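Local coordinates for protein beta-lactamase (Burkholderia cenocepacia, PDB 5E2G) that probably hydrolyses beta-lactams to substituted beta-amino acids, as a member of the class C beta-lactamase family, at residues A[68-80]-A[243-255]. Sequence-based numbering, arbitrary orientation.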
ATOM      1  N   THR A  68      -1.672  -0.750  -7.059  1.00 15.91           N
ATOM      2  CA  THR A  68      -1.248  -0.062  -8.272  1.00 17.66           C
ATOM      3  C   THR A  68       0.081  -0.611  -8.784  1.00 16.37           C
ATOM      4  O   THR A  68       0.234  -0.871  -9.981  1.00 15.35           O
ATOM      5  CB  THR A  68      -1.142   1.436  -8.000  1.00 19.99           C
ATOM      6  OG1 THR A  68      -2.403   1.922  -7.522  1.00 22.46           O
ATOM      7  CG2 THR A  68      -0.776   2.176  -9.268  1.00 22.36           C
ATOM      8  N   ALA A  69       1.055  -0.794  -7.887  1.00 15.15           N
ATOM      9  CA  ALA A  69       2.338  -1.364  -8.290  1.00 13.98           C
ATOM     10  C   ALA A  69       2.162  -2.752  -8.894  1.00 15.07           C
ATOM     11  O   ALA A  69       2.839  -3.105  -9.863  1.00 14.42           O
ATOM     12  CB  ALA A  69       3.283  -1.422  -7.092  1.00 12.70           C
ATOM     13  N   THR A  70       1.257  -3.554  -8.333  1.00 17.29           N
ATOM     14  CA  THR A  70       1.019  -4.885  -8.873  1.00 11.51           C
ATOM     15  C   THR A  70       0.466  -4.807 -10.286  1.00 14.58           C
ATOM     16  O   THR A  70       0.865  -5.583 -11.163  1.00 16.09           O
ATOM     17  CB  THR A  70       0.064  -5.648  -7.962  1.00 13.32           C
ATOM     18  OG1 THR A  70       0.626  -5.714  -6.650  1.00 16.46           O
ATOM     19  CG2 THR A  70      -0.163  -7.062  -8.480  1.00 13.27           C
ATOM     20  N   LEU A  71      -0.458  -3.875 -10.523  1.00 15.30           N
ATOM     21  CA  LEU A  71      -1.010  -3.688 -11.860  1.00 15.78           C
ATOM     22  C   LEU A  71       0.076  -3.299 -12.856  1.00 16.17           C
ATOM     23  O   LEU A  71       0.132  -3.836 -13.971  1.00 14.01           O
ATOM     24  CB  LEU A  71      -2.109  -2.630 -11.822  1.00 12.13           C
ATOM     25  CG  LEU A  71      -2.851  -2.451 -13.139  1.00 13.92           C
ATOM     26  CD1 LEU A  71      -3.805  -3.609 -13.371  1.00 12.99           C
ATOM     27  CD2 LEU A  71      -3.569  -1.115 -13.155  1.00 18.03           C
ATOM     28  N   ALA A  72       0.950  -2.361 -12.466  1.00 15.66           N
ATOM     29  CA  ALA A  72       2.037  -1.932 -13.339  1.00 14.16           C
ATOM     30  C   ALA A  72       2.999  -3.074 -13.599  1.00 15.15           C
ATOM     31  O   ALA A  72       3.505  -3.232 -14.715  1.00 17.88           O
ATOM     32  CB  ALA A  72       2.772  -0.743 -12.725  1.00 13.58           C
ATOM     33  N   SER A  73       3.258  -3.881 -12.572  1.00 14.40           N
ATOM     34  CA  SER A  73       4.093  -5.063 -12.718  1.00 13.77           C
ATOM     35  C   SER A  73       3.457  -6.058 -13.680  1.00 17.57           C
ATOM     36  O   SER A  73       4.150  -6.695 -14.482  1.00 18.82           O
ATOM     37  CB  SER A  73       4.320  -5.683 -11.339  1.00 11.87           C
ATOM     38  OG  SER A  73       5.263  -6.727 -11.377  1.00 15.35           O
ATOM     39  N   ASP A  74       2.132  -6.181 -13.641  1.00 17.39           N
ATOM     40  CA  ASP A  74       1.468  -7.084 -14.572  1.00 20.05           C
ATOM     41  C   ASP A  74       1.574  -6.586 -16.011  1.00 23.62           C
ATOM     42  O   ASP A  74       1.873  -7.367 -16.921  1.00 27.38           O
ATOM     43  CB  ASP A  74       0.012  -7.271 -14.185  1.00 18.76           C
ATOM     44  CG  ASP A  74      -0.644  -8.322 -15.021  1.00 19.92           C
ATOM     45  OD1 ASP A  74      -0.424  -9.521 -14.727  1.00 20.94           O
ATOM     46  OD2 ASP A  74      -1.383  -7.958 -15.964  1.00 21.81           O
ATOM     47  N   ALA A  75       1.302  -5.298 -16.240  1.00 21.09           N
ATOM     48  CA  ALA A  75       1.526  -4.716 -17.559  1.00 19.23           C
ATOM     49  C   ALA A  75       2.944  -4.987 -18.048  1.00 20.99           C
ATOM     50  O   ALA A  75       3.148  -5.371 -19.204  1.00 21.48           O
ATOM     51  CB  ALA A  75       1.252  -3.213 -17.519  1.00 16.84           C
ATOM     52  N   GLN A  76       3.937  -4.801 -17.177  1.00 21.40           N
ATOM     53  CA  GLN A  76       5.313  -5.084 -17.562  1.00 17.83           C
ATOM     54  C   GLN A  76       5.464  -6.540 -17.970  1.00 20.71           C
ATOM     55  O   GLN A  76       6.125  -6.846 -18.970  1.00 19.55           O
ATOM     56  CB  GLN A  76       6.255  -4.730 -16.408  1.00 17.96           C
ATOM     57  CG  GLN A  76       7.714  -4.572 -16.794  1.00 28.07           C
ATOM     58  CD  GLN A  76       8.447  -5.893 -16.840  1.00 43.68           C
ATOM     59  OE1 GLN A  76       8.091  -6.832 -16.129  1.00 53.74           O
ATOM     60  NE2 GLN A  76       9.472  -5.982 -17.684  1.00 44.79           N
ATOM     61  N   GLU A  77       4.821  -7.449 -17.224  1.00 21.10           N
ATOM     62  CA  GLU A  77       4.928  -8.877 -17.515  1.00 25.27           C
ATOM     63  C   GLU A  77       4.311  -9.219 -18.859  1.00 26.43           C
ATOM     64  O   GLU A  77       4.751 -10.164 -19.524  1.00 30.79           O
ATOM     65  CB  GLU A  77       4.258  -9.706 -16.416  1.00 29.58           C
ATOM     66  CG  GLU A  77       5.101  -9.929 -15.165  1.00 34.39           C
ATOM     67  CD  GLU A  77       6.460 -10.551 -15.458  1.00 37.08           C
ATOM     68  OE1 GLU A  77       7.477  -9.859 -15.244  1.00 38.41           O
ATOM     69  OE2 GLU A  77       6.511 -11.718 -15.916  1.00 36.30           O
ATOM     70  N   GLY A  78       3.289  -8.484 -19.270  1.00 22.28           N
ATOM     71  CA  GLY A  78       2.685  -8.721 -20.561  1.00 23.14           C
ATOM     72  C   GLY A  78       3.273  -7.918 -21.696  1.00 19.56           C
ATOM     73  O   GLY A  78       2.708  -7.903 -22.794  1.00 21.71           O
ATOM     74  N   GLY A  79       4.391  -7.245 -21.466  1.00 18.32           N
ATOM     75  CA  GLY A  79       5.022  -6.458 -22.503  1.00 18.62           C
ATOM     76  C   GLY A  79       4.316  -5.172 -22.847  1.00 21.15           C
ATOM     77  O   GLY A  79       4.675  -4.534 -23.841  1.00 23.93           O
ATOM     78  N   GLU A  80       3.317  -4.763 -22.065  1.00 20.52           N
ATOM     79  CA  GLU A  80       2.588  -3.552 -22.401  1.00 18.02           C
ATOM     80  C   GLU A  80       3.326  -2.305 -21.959  1.00 16.15           C
ATOM     81  O   GLU A  80       3.043  -1.218 -22.472  1.00 18.22           O
ATOM     82  CB  GLU A  80       1.197  -3.611 -21.791  1.00 19.13           C
ATOM     83  CG  GLU A  80       0.559  -4.965 -22.031  1.00 26.75           C
ATOM     84  CD  GLU A  80      -0.887  -5.009 -21.631  1.00 38.33           C
ATOM     85  OE1 GLU A  80      -1.675  -4.205 -22.175  1.00 38.40           O
ATOM     86  OE2 GLU A  80      -1.238  -5.846 -20.767  1.00 47.27           O
ATOM     87  N   ALA A 243      -3.104 -16.926 -11.235  1.00 25.06           N
ATOM     88  CA  ALA A 243      -2.649 -17.276 -12.568  1.00 23.01           C
ATOM     89  C   ALA A 243      -1.169 -16.925 -12.730  1.00 26.24           C
ATOM     90  O   ALA A 243      -0.655 -16.042 -12.042  1.00 28.35           O
ATOM     91  CB  ALA A 243      -3.493 -16.557 -13.614  1.00 20.51           C
ATOM     92  N   PRO A 244      -0.459 -17.613 -13.631  1.00 26.61           N
ATOM     93  CA  PRO A 244       1.008 -17.465 -13.664  1.00 24.76           C
ATOM     94  C   PRO A 244       1.503 -16.058 -13.952  1.00 23.70           C
ATOM     95  O   PRO A 244       2.485 -15.635 -13.327  1.00 21.26           O
ATOM     96  CB  PRO A 244       1.434 -18.447 -14.766  1.00 27.37           C
ATOM     97  CG  PRO A 244       0.194 -18.735 -15.543  1.00 29.18           C
ATOM     98  CD  PRO A 244      -0.920 -18.661 -14.555  1.00 30.01           C
ATOM     99  N   ARG A 245       0.873 -15.322 -14.880  1.00 23.40           N
ATOM    100  CA  ARG A 245       1.347 -13.970 -15.188  1.00 21.79           C
ATOM    101  C   ARG A 245       1.197 -13.045 -13.985  1.00 20.08           C
ATOM    102  O   ARG A 245       2.123 -12.302 -13.639  1.00 20.13           O
ATOM    103  CB  ARG A 245       0.607 -13.391 -16.395  1.00 22.00           C
ATOM    104  CG  ARG A 245       0.946 -11.920 -16.686  1.00 20.24           C
ATOM    105  CD  ARG A 245       0.216 -11.389 -17.924  1.00 21.81           C
ATOM    106  NE  ARG A 245       0.231  -9.925 -18.013  1.00 23.90           N
ATOM    107  CZ  ARG A 245      -0.453  -9.212 -18.911  1.00 26.12           C
ATOM    108  NH1 ARG A 245      -1.229  -9.823 -19.801  1.00 27.91           N
ATOM    109  NH2 ARG A 245      -0.368  -7.889 -18.916  1.00 21.10           N
ATOM    110  N   LEU A 246       0.037 -13.073 -13.330  1.00 19.71           N
ATOM    111  CA  LEU A 246      -0.126 -12.244 -12.144  1.00 19.53           C
ATOM    112  C   LEU A 246       0.791 -12.697 -11.018  1.00 17.63           C
ATOM    113  O   LEU A 246       1.332 -11.861 -10.291  1.00 16.46           O
ATOM    114  CB  LEU A 246      -1.579 -12.237 -11.681  1.00 15.40           C
ATOM    115  CG  LEU A 246      -1.803 -11.393 -10.425  1.00 14.83           C
ATOM    116  CD1 LEU A 246      -1.301  -9.971 -10.593  1.00 14.28           C
ATOM    117  CD2 LEU A 246      -3.246 -11.387  -9.988  1.00 19.07           C
ATOM    118  N   GLN A 247       0.993 -14.008 -10.863  1.00 19.15           N
ATOM    119  CA  GLN A 247       1.853 -14.479  -9.782  1.00 17.45           C
ATOM    120  C   GLN A 247       3.274 -13.966  -9.951  1.00 17.01           C
ATOM    121  O   GLN A 247       3.874 -13.459  -8.997  1.00 16.17           O
ATOM    122  CB  GLN A 247       1.858 -15.999  -9.711  1.00 18.53           C
ATOM    123  CG  GLN A 247       2.624 -16.511  -8.503  1.00 16.27           C
ATOM    124  CD  GLN A 247       1.917 -16.209  -7.191  1.00 20.02           C
ATOM    125  OE1 GLN A 247       1.054 -16.973  -6.751  1.00 26.58           O
ATOM    126  NE2 GLN A 247       2.269 -15.091  -6.563  1.00 21.07           N
ATOM    127  N   ARG A 248       3.833 -14.105 -11.161  1.00 17.40           N
ATOM    128  CA  ARG A 248       5.133 -13.501 -11.452  1.00 18.30           C
ATOM    129  C   ARG A 248       5.102 -11.996 -11.218  1.00 18.13           C
ATOM    130  O   ARG A 248       6.017 -11.437 -10.599  1.00 17.14           O
ATOM    131  CB  ARG A 248       5.550 -13.798 -12.891  1.00 21.62           C
ATOM    132  CG  ARG A 248       5.695 -15.279 -13.197  1.00 33.31           C
ATOM    133  CD  ARG A 248       6.375 -15.532 -14.542  1.00 42.43           C
ATOM    134  NE  ARG A 248       5.586 -15.063 -15.684  1.00 47.57           N
ATOM    135  CZ  ARG A 248       4.758 -15.827 -16.395  1.00 47.73           C
ATOM    136  NH1 ARG A 248       4.604 -17.107 -16.084  1.00 45.76           N
ATOM    137  NH2 ARG A 248       4.083 -15.307 -17.417  1.00 48.58           N
ATOM    138  N   ALA A 249       4.044 -11.328 -11.696  1.00 17.64           N
ATOM    139  CA  ALA A 249       3.924  -9.888 -11.506  1.00 17.03           C
ATOM    140  C   ALA A 249       3.970  -9.525 -10.032  1.00 17.90           C
ATOM    141  O   ALA A 249       4.652  -8.571  -9.643  1.00 19.53           O
ATOM    142  CB  ALA A 249       2.630  -9.378 -12.134  1.00 15.68           C
ATOM    143  N   ILE A 250       3.267 -10.289  -9.196  1.00 17.58           N
ATOM    144  CA  ILE A 250       3.225  -9.991  -7.768  1.00 14.73           C
ATOM    145  C   ILE A 250       4.603 -10.158  -7.147  1.00 13.95           C
ATOM    146  O   ILE A 250       5.062  -9.306  -6.375  1.00 16.81           O
ATOM    147  CB  ILE A 250       2.183 -10.875  -7.066  1.00 14.60           C
ATOM    148  CG1 ILE A 250       0.771 -10.408  -7.409  1.00 14.31           C
ATOM    149  CG2 ILE A 250       2.391 -10.846  -5.563  1.00 17.04           C
ATOM    150  CD1 ILE A 250      -0.303 -11.359  -6.939  1.00 14.88           C
ATOM    151  N   GLU A 251       5.287 -11.257  -7.466  1.00 15.06           N
ATOM    152  CA  GLU A 251       6.596 -11.477  -6.859  1.00 19.48           C
ATOM    153  C   GLU A 251       7.579 -10.386  -7.271  1.00 16.96           C
ATOM    154  O   GLU A 251       8.386  -9.926  -6.456  1.00 17.31           O
ATOM    155  CB  GLU A 251       7.142 -12.859  -7.220  1.00 20.61           C
ATOM    156  CG  GLU A 251       8.326 -13.245  -6.343  1.00 27.48           C
ATOM    157  CD  GLU A 251       8.910 -14.616  -6.655  1.00 37.76           C
ATOM    158  OE1 GLU A 251       8.520 -15.219  -7.679  1.00 46.61           O
ATOM    159  OE2 GLU A 251       9.763 -15.089  -5.872  1.00 36.00           O
ATOM    160  N   ARG A 252       7.487  -9.921  -8.519  1.00 13.94           N
ATOM    161  CA  ARG A 252       8.421  -8.930  -9.030  1.00 12.75           C
ATOM    162  C   ARG A 252       8.267  -7.566  -8.364  1.00 15.71           C
ATOM    163  O   ARG A 252       9.208  -6.770  -8.410  1.00 15.88           O
ATOM    164  CB  ARG A 252       8.251  -8.814 -10.538  1.00 20.18           C
ATOM    165  CG  ARG A 252       9.543  -8.633 -11.283  1.00 29.30           C
ATOM    166  CD  ARG A 252       9.379  -8.995 -12.744  1.00 33.89           C
ATOM    167  NE  ARG A 252      10.343  -8.288 -13.571  1.00 36.41           N
ATOM    168  CZ  ARG A 252      11.523  -8.782 -13.925  1.00 49.40           C
ATOM    169  NH1 ARG A 252      12.337  -8.055 -14.678  1.00 58.81           N
ATOM    170  NH2 ARG A 252      11.890  -9.998 -13.528  1.00 49.58           N
ATOM    171  N   THR A 253       7.123  -7.271  -7.732  1.00 15.70           N
ATOM    172  CA  THR A 253       7.040  -6.051  -6.929  1.00 12.07           C
ATOM    173  C   THR A 253       7.910  -6.114  -5.672  1.00 12.71           C
ATOM    174  O   THR A 253       8.006  -5.110  -4.955  1.00 13.33           O
ATOM    175  CB  THR A 253       5.600  -5.754  -6.503  1.00 11.70           C
ATOM    176  OG1 THR A 253       5.221  -6.671  -5.472  1.00 13.27           O
ATOM    177  CG2 THR A 253       4.632  -5.866  -7.680  1.00 14.48           C
ATOM    178  N   HIS A 254       8.517  -7.265  -5.377  1.00 12.07           N
ATOM    179  CA  HIS A 254       9.438  -7.408  -4.256  1.00 13.68           C
ATOM    180  C   HIS A 254      10.888  -7.191  -4.662  1.00 14.64           C
ATOM    181  O   HIS A 254      11.788  -7.442  -3.854  1.00 15.51           O
ATOM    182  CB  HIS A 254       9.325  -8.800  -3.618  1.00 13.82           C
ATOM    183  CG  HIS A 254       7.940  -9.177  -3.187  1.00 15.33           C
ATOM    184  ND1 HIS A 254       7.655 -10.398  -2.614  1.00 16.34           N
ATOM    185  CD2 HIS A 254       6.766  -8.510  -3.252  1.00 15.99           C
ATOM    186  CE1 HIS A 254       6.365 -10.467  -2.347  1.00 15.38           C
ATOM    187  NE2 HIS A 254       5.802  -9.336  -2.728  1.00 15.25           N
ATOM    188  N   THR A 255      11.129  -6.780  -5.904  1.00 13.20           N
ATOM    189  CA  THR A 255      12.477  -6.482  -6.369  1.00 14.54           C
ATOM    190  C   THR A 255      13.024  -5.272  -5.620  1.00 13.00           C
ATOM    191  O   THR A 255      12.345  -4.254  -5.512  1.00 11.54           O
ATOM    192  CB  THR A 255      12.442  -6.215  -7.876  1.00 15.69           C
ATOM    193  OG1 THR A 255      11.982  -7.388  -8.559  1.00 18.18           O
ATOM    194  CG2 THR A 255      13.814  -5.816  -8.402  1.00 13.96           C
TER
HETATM  195  O   HOH W   1       2.096  -6.911  -4.620  1.00 20.07           O
HETATM  196  O   HOH W   2      -2.102  -8.644 -21.943  1.00 38.11           O
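In the helical part of this serine beta-lactamase fold, helix 64-77, at whose N-terminal start lies an SxxK pattern that probably supplies the nucleophile, packs by knobs into holes on helix 244-252, the short segments crossing at 121° with their backbones nearest at the CA atoms of Asp-74 and Ala-249. The methyl of Ala-249 fits among Thr-70, Ser-73, Asp-74 and Glu-77, its CB 3.5 Å from Asp-74 CA; Glu-77 lodges among Arg-245, Arg-248, Ala-249 and Arg-252. Alongside, CG2 of Thr-70 meets Ile-250 CG1 and Leu-246 CD1. Glu-77 bends at chi2 (-55°), sending OE2 weakly to Arg-248 NE (3.5 Å) and OE1 into a long salt bridge with Arg-252 NE, by charge alone. Ser-73 OG, anti to its own N (chi1 -172°), donates to Ala-249 O at 2.6 Å. Near the C-terminal end of helix 64-77, extended Arg-245 turns NE and NH2 onto Asp-74 O from above the carbonyl plane; that oxygen also takes the N-H of Gly-78. The Asp-74 carboxylate lies almost parallel over the guanidinium, OD2 salt-bridged to NH2 without an N-H aimed at it and also to Arg-175; Gly-78 CA covers the opposite face. At the guanidinium edge, Glu-80 OE2 accepts an N-H from Arg-245 NH2 through its anti lone pair, at 2.9 Å.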